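PDB 3ESH: protein similar to metal-dependent hydrolase from Staphylococcus aureus subsp. aureus Mu50, which is probably a metal-dependent hydrolase of the metallo-beta-lactamase superfamily, though its substrate is not established. Local coordinates for residues I177-S182 and G188-T193. Numbering follows the deposited sequence.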
loop_
_atom_site.group_PDB
_atom_site.type_symbol
_atom_site.label_atom_id
_atom_site.label_comp_id
_atom_site.label_asym_id
_atom_site.label_seq_id
_atom_site.Cartn_x
_atom_site.Cartn_y
_atom_site.Cartn_z
ATOM N N ILE A 177 3.153 15.489 27.810
ATOM C CA ILE A 177 1.919 15.041 27.179
ATOM C C ILE A 177 2.235 14.619 25.747
ATOM O O ILE A 177 2.611 15.448 24.927
ATOM C CB ILE A 177 0.873 16.161 27.134
ATOM C CG1 ILE A 177 0.839 16.921 28.469
ATOM C CG2 ILE A 177 -0.491 15.576 26.824
ATOM C CD1 ILE A 177 0.308 16.139 29.635
ATOM N N LYS A 178 2.084 13.330 25.448
ATOM C CA LYS A 178 2.390 12.828 24.106
ATOM C C LYS A 178 1.219 12.148 23.391
ATOM O O LYS A 178 0.684 11.148 23.864
ATOM C CB LYS A 178 3.581 11.861 24.163
ATOM C CG LYS A 178 4.824 12.453 24.842
ATOM C CD LYS A 178 6.052 11.565 24.685
ATOM C CE LYS A 178 7.263 12.154 25.418
ATOM N NZ LYS A 178 8.534 11.386 25.224
HETATM N N MSE A 179 0.827 12.703 22.249
HETATM C CA MSE A 179 -0.268 12.142 21.455
HETATM C C MSE A 179 0.314 11.166 20.449
HETATM O O MSE A 179 1.406 11.389 19.931
HETATM C CB MSE A 179 -1.002 13.259 20.726
HETATM C CG MSE A 179 -1.570 14.236 21.686
HETATM SE SE MSE A 179 -2.338 15.685 20.718
HETATM C CE MSE A 179 -4.053 14.976 20.452
ATOM N N GLN A 180 -0.412 10.095 20.155
ATOM C CA GLN A 180 0.095 9.092 19.218
ATOM C C GLN A 180 -0.976 8.376 18.386
ATOM O O GLN A 180 -1.872 7.718 18.913
ATOM C CB GLN A 180 0.921 8.076 20.001
ATOM C CG GLN A 180 1.545 7.003 19.161
ATOM C CD GLN A 180 2.360 6.036 20.001
ATOM O OE1 GLN A 180 2.596 4.892 19.600
ATOM N NE2 GLN A 180 2.802 6.495 21.174
ATOM N N HIS A 181 -0.861 8.514 17.076
ATOM C CA HIS A 181 -1.792 7.911 16.121
ATOM C C HIS A 181 -1.869 6.396 16.298
ATOM O O HIS A 181 -0.880 5.704 16.106
ATOM C CB HIS A 181 -1.331 8.243 14.692
ATOM C CG HIS A 181 -2.250 7.745 13.619
ATOM N ND1 HIS A 181 -3.620 7.776 13.735
ATOM C CD2 HIS A 181 -1.987 7.285 12.373
ATOM C CE1 HIS A 181 -4.165 7.359 12.604
ATOM N NE2 HIS A 181 -3.196 7.058 11.762
ATOM N N SER A 182 -3.041 5.881 16.661
ATOM C CA SER A 182 -3.192 4.445 16.860
ATOM C C SER A 182 -4.022 3.793 15.771
ATOM O O SER A 182 -3.720 2.689 15.339
ATOM C CB SER A 182 -3.836 4.131 18.212
ATOM O OG SER A 182 -5.236 4.279 18.168
ATOM N N GLY A 188 -8.098 7.636 12.174
ATOM C CA GLY A 188 -7.235 8.637 12.767
ATOM C C GLY A 188 -7.236 8.627 14.276
ATOM O O GLY A 188 -6.727 9.556 14.904
ATOM N N HIS A 189 -7.784 7.576 14.877
ATOM C CA HIS A 189 -7.843 7.505 16.326
ATOM C C HIS A 189 -6.477 7.684 16.965
ATOM O O HIS A 189 -5.473 7.158 16.477
ATOM C CB HIS A 189 -8.463 6.188 16.763
ATOM C CG HIS A 189 -8.676 6.087 18.241
ATOM N ND1 HIS A 189 -7.655 5.804 19.120
ATOM C CD2 HIS A 189 -9.796 6.229 18.989
ATOM C CE1 HIS A 189 -8.135 5.769 20.351
ATOM N NE2 HIS A 189 -9.429 6.022 20.297
ATOM N N THR A 190 -6.465 8.420 18.079
ATOM C CA THR A 190 -5.255 8.756 18.816
ATOM C C THR A 190 -5.320 8.422 20.316
ATOM O O THR A 190 -6.380 8.481 20.936
ATOM C CB THR A 190 -4.957 10.288 18.641
ATOM O OG1 THR A 190 -4.799 10.591 17.249
ATOM C CG2 THR A 190 -3.694 10.706 19.387
ATOM N N ILE A 191 -4.181 8.060 20.896
ATOM C CA ILE A 191 -4.112 7.774 22.320
ATOM C C ILE A 191 -3.188 8.825 22.925
ATOM O O ILE A 191 -2.368 9.401 22.232
ATOM C CB ILE A 191 -3.555 6.357 22.602
ATOM C CG1 ILE A 191 -2.109 6.253 22.146
ATOM C CG2 ILE A 191 -4.385 5.313 21.858
ATOM C CD1 ILE A 191 -1.348 5.202 22.872
ATOM N N ILE A 192 -3.308 9.078 24.218
ATOM C CA ILE A 192 -2.482 10.098 24.860
ATOM C C ILE A 192 -1.811 9.574 26.129
ATOM O O ILE A 192 -2.418 8.842 26.912
ATOM C CB ILE A 192 -3.350 11.341 25.201
ATOM C CG1 ILE A 192 -4.010 11.864 23.917
ATOM C CG2 ILE A 192 -2.505 12.418 25.837
ATOM C CD1 ILE A 192 -5.235 12.737 24.135
ATOM N N THR A 193 -0.552 9.940 26.325
ATOM C CA THR A 193 0.188 9.520 27.505
ATOM C C THR A 193 0.640 10.745 28.297
ATOM O O THR A 193 0.962 11.785 27.718
ATOM C CB THR A 193 1.435 8.684 27.134
ATOM O OG1 THR A 193 2.250 9.425 26.226
ATOM C CG2 THR A 193 1.032 7.372 26.486
#
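The His181 ring meets Gly188 with its edge: CE1 of His181 lies 3.3 Å from CA of Gly188, close to the ring plane. The backbone N of Gly188 also lies at that edge. The His189 ring likewise offers an edge: its ND1 donates to Ser182 OG at 3.0 Å, with OG 22° out of the ring plane. CG of His189 is anti to the backbone N (chi1 -175°), and the ring turn at chi2 (-78°) brings ND1 to the hydroxyl. The carbonyl O of His189 takes a bond from Ser182 N (2.8 Å) and a weak one from His181 ND1 (3.4 Å).

From the His181-Thr190 pair onward, the strands run as an antiparallel hairpin. Gln180 and Ile191 form a hydrogen-bonded pair, and so do Lys178 and Thr193. Lys178 O accepts from Thr193 N, and Thr193 OG1 adds a weak second bond to it. On one sheet face CG2 of Ile177 meets CG2 of Ile192 (3.9 Å). Met179 runs alongside Ile192 there, and all three reach Leu105 of strand 103-105. The other face carries Gln180, Ile191 and Thr193, which pack on helix 226-242. The hairpin therefore lies between a strand of the other large sheet and this helix, as expected of the superfamily's αββα sandwich.

His189 NE2 makes a weak bond to Asp206 N, and the ring meets His108. Asp206 belongs, with His110 and His185, to a possible, empty metal site. Bonds at both nitrogens probably help orient the His189 ring beside that site, a second-shell role if the site is real.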